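Local coordinates for protein enoyl-CoA hydratase (Thermus thermophilus, PDB 1WZ8) that probably catalyses the reversible addition of water to the double bond of 2-enoyl-CoA thioesters, as a hexameric member of the crotonase family, at residues S72-R80 / L248-K256; V146-L154 / F228-E239. All coordinates share one frame; numbering follows the deposited sequence.

Contact 1 of 2, residues S72-R80 / L248-K256; sequences SFGLIEEMR and LEEGLKALK
K256 NZ donates to E77 OE2 at 2.9 Å, the one salt bridge that joins helix 73-80 to helix 248-256. The ammonium group reaches the anti side of that oxygen, 15° out of the carboxylate plane. On the far side of the carboxylate, E77 OE1 lies in the guanidinium plane of R80, at its edge, but NE is 3.6 Å from OE1, a long ion pair; E77 thus links two cations in a small network. K256 arrives there with its chain extended beyond CG, running past the ring of F73. Its CG stands over one ring face, 24° off the normal and displaced toward the rim, a CH-pi contact, and CE lies 3.6 Å from F73 CD1. L255 takes the edge of the same ring, its CD2 in the ring plane and 3.3 Å from F73 CZ.

L252 fills the middle of the interface as a knob among F73, I76, E77 and R80. Its CD2 packs against I76 CG2 at 3.8 Å, while its CD1 meets R80 CD at 3.4 Å. L248 CD2 lies against the CG and CD methylenes of R80, whose chain bends at chi3 to bring NE to the side of E77 OE1. L144 of helix 141-144 also touches I76, L248 and L252.

The short axes run nearly antiparallel, at 153°, and are 12.2 Å apart at closest, a spacing bridged by long side chains. With L248, L252 and I76 at the centre and F73, L255 and the charged E77, R80 and K256 around them, the chemistry implies an apolar seam with a mixed aromatic and charged margin, where aliphatic parts of K256 and R80 do apolar work and the carboxylate of E77 probably offsets the charge of K256, and that of R80 only weakly.

Contact 2 of 2, residues V146-L154 / F228-E239; sequences VAAGDHAVL and FLPHFELSLALE
With CG anti to the backbone N (chi1 180°) and the chain extended beyond it, E239 lies along the backbone of A147-G149, and S235, whose chi1 of 73° sets OG between its own N and carbonyl carbon, turns that hydroxyl toward both its helix and the facing turn. E239 OE1 accepts from G149 N at 3.1 Å, but the angle of 126° makes this a weak bond; OE2 bonds to a pentanediol (MPD), probably from the crystallisation liquor. G149 rests on the helix: having no side chain, it can bring its CA up to the helix backbone, 3.5 Å from S235 O in a C-H...O contact.

S235 OG donates to F232 O at 2.6 Å, in the carbonyl plane and on a lone pair, and the same carbonyl accepts L236 N. The hydroxyl also accepts a hydrogen from a buried water, which donates to A148 O and accepts from H151 N and V153 N; four bonds therefore fix the water. H151 ND1 donates to D150 OD1 at 2.7 Å, with OD1 close to the imidazole plane. V153 CG2 presses tightly on S235 CB at 3.4 Å, and L154 CB meets F232 CB at 3.5 Å as their side chains cross. The F232 ring presents its edge to D150 C.

In a second subunit, W224 bonds to V153 O and T217 to A148 N, completing the seam. A turn leading into helix 152-155 and seated through G149 on helix 229-241, which also packs on a third subunit, is consistent with the C-terminal helical region that contributes to subunit contacts in the crotonase fold.

How the contacts relate
Contact 1 is partly exposed and touches no other chain of the assembly, whereas contact 2 is buried and has neighbouring subunits within reach. They hold different elements: contact 1 joins two helices, and contact 2 seats a turn and the start of a helix on helix 229-241, which precedes helix 246-256 in the chain. The two meet where L248 CD1 packs on V146 CG1 at 3.8 Å, although their centres are about 19 Å apart. The chemistry follows the setting: contact 1 relies on side chains and ion pairs around an apolar centre, while contact 2 combines backbone polar groups and one water with close apolar packing.

Contact 1 of 2, residues S72-R80 / L248-K256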
loop_
_atom_site.group_PDB
_atom_site.type_symbol
_atom_site.label_atom_id
_atom_site.label_comp_id
_atom_site.label_asym_id
_atom_site.label_seq_id
_atom_site.Cartn_x
_atom_site.Cartn_y
_atom_site.Cartn_z
ATOM N N SER A 72 -13.960 25.411 -18.926
ATOM C CA SER A 72 -14.306 26.779 -19.307
ATOM C C SER A 72 -14.757 27.588 -18.094
ATOM O O SER A 72 -15.064 27.023 -17.043
ATOM C CB SER A 72 -15.436 26.766 -20.337
ATOM O OG SER A 72 -16.644 26.319 -19.742
ATOM N N PHE A 73 -14.801 28.909 -18.247
ATOM C CA PHE A 73 -15.235 29.783 -17.164
ATOM C C PHE A 73 -16.650 29.405 -16.749
ATOM O O PHE A 73 -16.990 29.425 -15.565
ATOM C CB PHE A 73 -15.220 31.252 -17.607
ATOM C CG PHE A 73 -13.850 31.872 -17.632
ATOM C CD1 PHE A 73 -13.096 31.974 -16.466
ATOM C CD2 PHE A 73 -13.318 32.369 -18.821
ATOM C CE1 PHE A 73 -11.833 32.567 -16.481
ATOM C CE2 PHE A 73 -12.056 32.963 -18.847
ATOM C CZ PHE A 73 -11.313 33.062 -17.677
ATOM N N GLY A 74 -17.471 29.058 -17.735
ATOM C CA GLY A 74 -18.847 28.683 -17.461
ATOM C C GLY A 74 -18.935 27.493 -16.527
ATOM O O GLY A 74 -19.714 27.492 -15.573
ATOM N N LEU A 75 -18.128 26.477 -16.802
ATOM C CA LEU A 75 -18.109 25.273 -15.983
ATOM C C LEU A 75 -17.666 25.585 -14.557
ATOM O O LEU A 75 -18.276 25.119 -13.591
ATOM C CB LEU A 75 -17.173 24.239 -16.605
ATOM C CG LEU A 75 -16.941 22.944 -15.825
ATOM C CD1 LEU A 75 -18.272 22.324 -15.410
ATOM C CD2 LEU A 75 -16.146 21.989 -16.691
ATOM N N ILE A 76 -16.607 26.378 -14.427
ATOM C CA ILE A 76 -16.095 26.746 -13.112
ATOM C C ILE A 76 -17.142 27.528 -12.322
ATOM O O ILE A 76 -17.319 27.311 -11.120
ATOM C CB ILE A 76 -14.804 27.589 -13.242
ATOM C CG1 ILE A 76 -13.708 26.745 -13.901
ATOM C CG2 ILE A 76 -14.346 28.071 -11.869
ATOM C CD1 ILE A 76 -12.415 27.491 -14.152
ATOM N N GLU A 77 -17.841 28.434 -12.999
ATOM C CA GLU A 77 -18.866 29.237 -12.341
ATOM C C GLU A 77 -20.035 28.369 -11.890
ATOM O O GLU A 77 -20.609 28.602 -10.826
ATOM C CB GLU A 77 -19.365 30.342 -13.275
ATOM C CG GLU A 77 -18.348 31.445 -13.534
ATOM C CD GLU A 77 -18.040 32.275 -12.296
ATOM O OE1 GLU A 77 -18.564 31.957 -11.205
ATOM O OE2 GLU A 77 -17.269 33.252 -12.417
ATOM N N GLU A 78 -20.386 27.374 -12.700
ATOM C CA GLU A 78 -21.480 26.474 -12.360
ATOM C C GLU A 78 -21.158 25.716 -11.075
ATOM O O GLU A 78 -22.003 25.576 -10.187
ATOM C CB GLU A 78 -21.722 25.465 -13.484
ATOM C CG GLU A 78 -22.733 24.396 -13.100
ATOM C CD GLU A 78 -22.854 23.289 -14.124
ATOM O OE1 GLU A 78 -21.813 22.783 -14.591
ATOM O OE2 GLU A 78 -23.996 22.909 -14.449
ATOM N N MET A 79 -19.929 25.216 -10.997
ATOM C CA MET A 79 -19.459 24.476 -9.831
ATOM C C MET A 79 -19.528 25.361 -8.588
ATOM O O MET A 79 -19.995 24.941 -7.533
ATOM C CB MET A 79 -18.009 24.033 -10.047
ATOM C CG MET A 79 -17.794 23.111 -11.229
ATOM S SD MET A 79 -16.034 22.880 -11.591
ATOM C CE MET A 79 -15.493 22.009 -10.134
ATOM N N ARG A 80 -19.049 26.591 -8.732
ATOM C CA ARG A 80 -19.017 27.560 -7.640
ATOM C C ARG A 80 -20.384 27.994 -7.116
ATOM O O ARG A 80 -20.511 28.382 -5.957
ATOM C CB ARG A 80 -18.255 28.812 -8.086
ATOM C CG ARG A 80 -16.853 28.949 -7.519
ATOM C CD ARG A 80 -16.173 30.202 -8.065
ATOM N NE ARG A 80 -17.039 31.377 -7.972
ATOM C CZ ARG A 80 -17.394 31.960 -6.831
ATOM N NH1 ARG A 80 -16.950 31.480 -5.677
ATOM N NH2 ARG A 80 -18.203 33.013 -6.842
ATOM N N LEU A 248 -10.124 31.074 -4.751
ATOM C CA LEU A 248 -10.680 30.825 -6.079
ATOM C C LEU A 248 -11.368 32.089 -6.584
ATOM O O LEU A 248 -11.250 32.449 -7.755
ATOM C CB LEU A 248 -11.698 29.685 -6.042
ATOM C CG LEU A 248 -12.438 29.457 -7.367
ATOM C CD1 LEU A 248 -11.436 29.168 -8.477
ATOM C CD2 LEU A 248 -13.421 28.315 -7.217
ATOM N N GLU A 249 -12.090 32.756 -5.689
ATOM C CA GLU A 249 -12.800 33.982 -6.032
ATOM C C GLU A 249 -11.851 35.008 -6.644
ATOM O O GLU A 249 -12.151 35.604 -7.678
ATOM C CB GLU A 249 -13.472 34.561 -4.783
ATOM C CG GLU A 249 -14.051 35.951 -4.972
ATOM C CD GLU A 249 -14.893 36.389 -3.794
ATOM O OE1 GLU A 249 -14.429 36.245 -2.643
ATOM O OE2 GLU A 249 -16.019 36.881 -4.018
ATOM N N GLU A 250 -10.704 35.204 -6.002
ATOM C CA GLU A 250 -9.697 36.146 -6.478
ATOM C C GLU A 250 -9.027 35.616 -7.742
ATOM O O GLU A 250 -8.715 36.380 -8.656
ATOM C CB GLU A 250 -8.645 36.379 -5.392
ATOM C CG GLU A 250 -7.370 37.088 -5.850
ATOM C CD GLU A 250 -7.613 38.501 -6.345
ATOM O OE1 GLU A 250 -8.648 39.094 -5.976
ATOM O OE2 GLU A 250 -6.757 39.027 -7.089
ATOM N N GLY A 251 -8.806 34.304 -7.782
ATOM C CA GLY A 251 -8.182 33.695 -8.942
ATOM C C GLY A 251 -8.992 33.953 -10.198
ATOM O O GLY A 251 -8.442 34.325 -11.233
ATOM N N LEU A 252 -10.302 33.749 -10.107
ATOM C CA LEU A 252 -11.196 33.974 -11.235
ATOM C C LEU A 252 -11.264 35.455 -11.574
ATOM O O LEU A 252 -11.127 35.846 -12.734
ATOM C CB LEU A 252 -12.604 33.472 -10.913
ATOM C CG LEU A 252 -12.831 31.962 -10.906
ATOM C CD1 LEU A 252 -14.283 31.668 -10.539
ATOM C CD2 LEU A 252 -12.502 31.395 -12.282
ATOM N N LYS A 253 -11.481 36.274 -10.549
ATOM C CA LYS A 253 -11.571 37.720 -10.720
ATOM C C LYS A 253 -10.347 38.244 -11.462
ATOM O O LYS A 253 -10.467 38.868 -12.518
ATOM C CB LYS A 253 -11.677 38.402 -9.353
ATOM C CG LYS A 253 -11.884 39.907 -9.419
ATOM C CD LYS A 253 -11.730 40.557 -8.047
ATOM C CE LYS A 253 -12.750 40.031 -7.048
ATOM N NZ LYS A 253 -12.584 40.657 -5.706
ATOM N N ALA A 254 -9.170 37.982 -10.903
ATOM C CA ALA A 254 -7.918 38.428 -11.500
ATOM C C ALA A 254 -7.755 37.885 -12.914
ATOM O O ALA A 254 -7.285 38.588 -13.808
ATOM C CB ALA A 254 -6.745 37.987 -10.634
ATOM N N LEU A 255 -8.146 36.632 -13.110
ATOM C CA LEU A 255 -8.032 35.997 -14.416
ATOM C C LEU A 255 -8.870 36.749 -15.446
ATOM O O LEU A 255 -8.348 37.211 -16.461
ATOM C CB LEU A 255 -8.491 34.541 -14.331
ATOM C CG LEU A 255 -7.901 33.566 -15.354
ATOM C CD1 LEU A 255 -8.420 32.168 -15.066
ATOM C CD2 LEU A 255 -8.256 33.994 -16.769
ATOM N N LYS A 256 -10.166 36.870 -15.181
ATOM C CA LYS A 256 -11.068 37.568 -16.091
ATOM C C LYS A 256 -10.659 39.024 -16.290
ATOM O O LYS A 256 -10.931 39.613 -17.335
ATOM C CB LYS A 256 -12.508 37.493 -15.574
ATOM C CG LYS A 256 -13.089 36.086 -15.585
ATOM C CD LYS A 256 -14.553 36.071 -15.169
ATOM C CE LYS A 256 -15.130 34.665 -15.248
ATOM N NZ LYS A 256 -16.574 34.622 -14.880
#

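Contact 2 of 2, residues V146-L154 / F228-E239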
loop_
_atom_site.group_PDB
_atom_site.type_symbol
_atom_site.label_atom_id
_atom_site.label_comp_id
_atom_site.label_asym_id
_atom_site.label_seq_id
_atom_site.Cartn_x
_atom_site.Cartn_y
_atom_site.Cartn_z
ATOM N N VAL A 146 -6.847 27.198 -6.695
ATOM C CA VAL A 146 -7.280 25.949 -6.073
ATOM C C VAL A 146 -6.181 24.901 -6.190
ATOM O O VAL A 146 -5.256 25.045 -6.985
ATOM C CB VAL A 146 -8.578 25.394 -6.726
ATOM C CG1 VAL A 146 -9.734 26.358 -6.497
ATOM C CG2 VAL A 146 -8.364 25.173 -8.215
ATOM N N ALA A 147 -6.285 23.850 -5.386
ATOM C CA ALA A 147 -5.296 22.779 -5.393
ATOM C C ALA A 147 -5.281 22.027 -6.721
ATOM O O ALA A 147 -6.286 21.978 -7.436
ATOM C CB ALA A 147 -5.582 21.809 -4.248
ATOM N N ALA A 148 -4.132 21.442 -7.054
ATOM C CA ALA A 148 -3.999 20.680 -8.290
ATOM C C ALA A 148 -4.587 19.299 -8.037
ATOM O O ALA A 148 -3.859 18.335 -7.806
ATOM C CB ALA A 148 -2.531 20.560 -8.681
ATOM N N GLY A 149 -5.910 19.196 -8.090
ATOM C CA GLY A 149 -6.529 17.916 -7.807
ATOM C C GLY A 149 -7.244 17.164 -8.909
ATOM O O GLY A 149 -7.897 16.161 -8.621
ATOM N N ASP A 150 -7.120 17.591 -10.163
ATOM C CA ASP A 150 -7.832 16.881 -11.219
ATOM C C ASP A 150 -7.065 15.785 -11.956
ATOM O O ASP A 150 -7.593 15.184 -12.893
ATOM C CB ASP A 150 -8.448 17.868 -12.226
ATOM C CG ASP A 150 -7.417 18.615 -13.044
ATOM O OD1 ASP A 150 -6.216 18.301 -12.951
ATOM O OD2 ASP A 150 -7.823 19.526 -13.799
ATOM N N HIS A 151 -5.835 15.512 -11.530
ATOM C CA HIS A 151 -5.039 14.452 -12.151
ATOM C C HIS A 151 -3.600 14.398 -11.649
ATOM O O HIS A 151 -3.026 13.318 -11.509
ATOM C CB HIS A 151 -4.994 14.612 -13.681
ATOM C CG HIS A 151 -3.971 15.601 -14.150
ATOM N ND1 HIS A 151 -4.178 16.963 -14.110
ATOM C CD2 HIS A 151 -2.703 15.427 -14.592
ATOM C CE1 HIS A 151 -3.080 17.585 -14.504
ATOM N NE2 HIS A 151 -2.169 16.676 -14.801
ATOM N N ALA A 152 -3.027 15.567 -11.380
ATOM C CA ALA A 152 -1.636 15.676 -10.966
ATOM C C ALA A 152 -1.170 14.756 -9.854
ATOM O O ALA A 152 -0.119 14.135 -9.964
ATOM C CB ALA A 152 -1.319 17.118 -10.601
ATOM N N VAL A 153 -1.935 14.666 -8.777
ATOM C CA VAL A 153 -1.506 13.823 -7.680
ATOM C C VAL A 153 -1.562 12.338 -8.020
ATOM O O VAL A 153 -0.865 11.540 -7.402
ATOM C CB VAL A 153 -2.304 14.148 -6.405
ATOM C CG1 VAL A 153 -1.892 13.228 -5.263
ATOM C CG2 VAL A 153 -2.033 15.600 -6.015
ATOM N N LEU A 154 -2.366 11.961 -9.012
ATOM C CA LEU A 154 -2.427 10.551 -9.401
ATOM C C LEU A 154 -1.320 10.195 -10.393
ATOM O O LEU A 154 -0.648 9.162 -10.268
ATOM C CB LEU A 154 -3.772 10.217 -10.061
ATOM C CG LEU A 154 -3.906 8.753 -10.510
ATOM C CD1 LEU A 154 -4.052 7.875 -9.278
ATOM C CD2 LEU A 154 -5.107 8.573 -11.428
ATOM N N PHE A 228 -2.857 4.227 -5.849
ATOM C CA PHE A 228 -2.803 5.578 -5.299
ATOM C C PHE A 228 -4.075 6.372 -5.571
ATOM O O PHE A 228 -4.063 7.600 -5.565
ATOM C CB PHE A 228 -1.596 6.323 -5.872
ATOM C CG PHE A 228 -0.275 5.765 -5.414
ATOM C CD1 PHE A 228 0.303 6.209 -4.229
ATOM C CD2 PHE A 228 0.362 4.759 -6.140
ATOM C CE1 PHE A 228 1.499 5.671 -3.772
ATOM C CE2 PHE A 228 1.567 4.211 -5.688
ATOM C CZ PHE A 228 2.134 4.663 -4.501
ATOM N N LEU A 229 -5.173 5.664 -5.801
ATOM C CA LEU A 229 -6.439 6.326 -6.065
ATOM C C LEU A 229 -6.874 7.182 -4.877
ATOM O O LEU A 229 -7.369 8.300 -5.062
ATOM C CB LEU A 229 -7.524 5.303 -6.401
ATOM C CG LEU A 229 -8.247 5.590 -7.715
ATOM C CD1 LEU A 229 -8.911 6.959 -7.635
ATOM C CD2 LEU A 229 -7.267 5.542 -8.875
ATOM N N PRO A 230 -6.716 6.672 -3.639
ATOM C CA PRO A 230 -7.126 7.503 -2.504
ATOM C C PRO A 230 -6.354 8.826 -2.510
ATOM O O PRO A 230 -6.916 9.889 -2.237
ATOM C CB PRO A 230 -6.787 6.626 -1.301
ATOM C CG PRO A 230 -7.030 5.242 -1.835
ATOM C CD PRO A 230 -6.373 5.308 -3.190
ATOM N N HIS A 231 -5.062 8.750 -2.827
ATOM C CA HIS A 231 -4.217 9.939 -2.884
ATOM C C HIS A 231 -4.804 10.929 -3.887
ATOM O O HIS A 231 -4.876 12.131 -3.631
ATOM C CB HIS A 231 -2.802 9.569 -3.339
ATOM C CG HIS A 231 -2.092 8.620 -2.422
ATOM N ND1 HIS A 231 -2.591 7.376 -2.105
ATOM C CD2 HIS A 231 -0.904 8.723 -1.782
ATOM C CE1 HIS A 231 -1.741 6.751 -1.309
ATOM N NE2 HIS A 231 -0.708 7.548 -1.097
ATOM N N PHE A 232 -5.214 10.408 -5.036
ATOM C CA PHE A 232 -5.787 11.233 -6.095
ATOM C C PHE A 232 -7.123 11.840 -5.677
ATOM O O PHE A 232 -7.313 13.051 -5.748
ATOM C CB PHE A 232 -5.966 10.394 -7.366
ATOM C CG PHE A 232 -6.815 11.050 -8.420
ATOM C CD1 PHE A 232 -6.589 12.369 -8.797
ATOM C CD2 PHE A 232 -7.836 10.340 -9.043
ATOM C CE1 PHE A 232 -7.369 12.974 -9.785
ATOM C CE2 PHE A 232 -8.622 10.936 -10.034
ATOM C CZ PHE A 232 -8.385 12.259 -10.403
ATOM N N GLU A 233 -8.042 10.998 -5.230
ATOM C CA GLU A 233 -9.354 11.490 -4.827
ATOM C C GLU A 233 -9.298 12.488 -3.681
ATOM O O GLU A 233 -10.117 13.408 -3.613
ATOM C CB GLU A 233 -10.263 10.308 -4.501
ATOM C CG GLU A 233 -10.683 9.567 -5.765
ATOM C CD GLU A 233 -11.434 8.291 -5.484
ATOM O OE1 GLU A 233 -12.017 8.177 -4.388
ATOM O OE2 GLU A 233 -11.448 7.409 -6.369
ATOM N N LEU A 234 -8.339 12.318 -2.777
ATOM C CA LEU A 234 -8.193 13.258 -1.676
ATOM C C LEU A 234 -7.778 14.612 -2.263
ATOM O O LEU A 234 -8.286 15.656 -1.856
ATOM C CB LEU A 234 -7.125 12.783 -0.684
ATOM C CG LEU A 234 -6.645 13.855 0.305
ATOM C CD1 LEU A 234 -7.802 14.314 1.201
ATOM C CD2 LEU A 234 -5.510 13.301 1.142
ATOM N N SER A 235 -6.867 14.602 -3.230
ATOM C CA SER A 235 -6.435 15.874 -3.816
ATOM C C SER A 235 -7.594 16.535 -4.553
ATOM O O SER A 235 -7.724 17.763 -4.548
ATOM C CB SER A 235 -5.251 15.675 -4.778
ATOM O OG SER A 235 -5.661 15.062 -5.985
ATOM N N LEU A 236 -8.438 15.721 -5.183
ATOM C CA LEU A 236 -9.596 16.237 -5.918
ATOM C C LEU A 236 -10.590 16.840 -4.923
ATOM O O LEU A 236 -11.135 17.925 -5.146
ATOM C CB LEU A 236 -10.266 15.104 -6.706
ATOM C CG LEU A 236 -11.434 15.438 -7.642
ATOM C CD1 LEU A 236 -10.976 16.398 -8.729
ATOM C CD2 LEU A 236 -11.974 14.149 -8.258
ATOM N N ALA A 237 -10.812 16.141 -3.815
ATOM C CA ALA A 237 -11.736 16.627 -2.790
ATOM C C ALA A 237 -11.234 17.929 -2.176
ATOM O O ALA A 237 -12.017 18.856 -1.943
ATOM C CB ALA A 237 -11.924 15.561 -1.696
ATOM N N LEU A 238 -9.932 18.006 -1.902
ATOM C CA LEU A 238 -9.369 19.225 -1.326
ATOM C C LEU A 238 -9.523 20.376 -2.312
ATOM O O LEU A 238 -9.800 21.505 -1.917
ATOM C CB LEU A 238 -7.887 19.038 -0.970
ATOM C CG LEU A 238 -7.627 18.157 0.258
ATOM C CD1 LEU A 238 -6.135 17.926 0.416
ATOM C CD2 LEU A 238 -8.211 18.821 1.506
ATOM N N GLU A 239 -9.347 20.089 -3.598
ATOM C CA GLU A 239 -9.502 21.122 -4.618
ATOM C C GLU A 239 -10.929 21.651 -4.602
ATOM O O GLU A 239 -11.156 22.862 -4.617
ATOM C CB GLU A 239 -9.217 20.567 -6.015
ATOM C CG GLU A 239 -9.371 21.620 -7.105
ATOM C CD GLU A 239 -9.432 21.038 -8.503
ATOM O OE1 GLU A 239 -8.840 19.968 -8.739
ATOM O OE2 GLU A 239 -10.063 21.668 -9.379
HETATM O O HOH W 1 -4.620 15.689 -8.577
#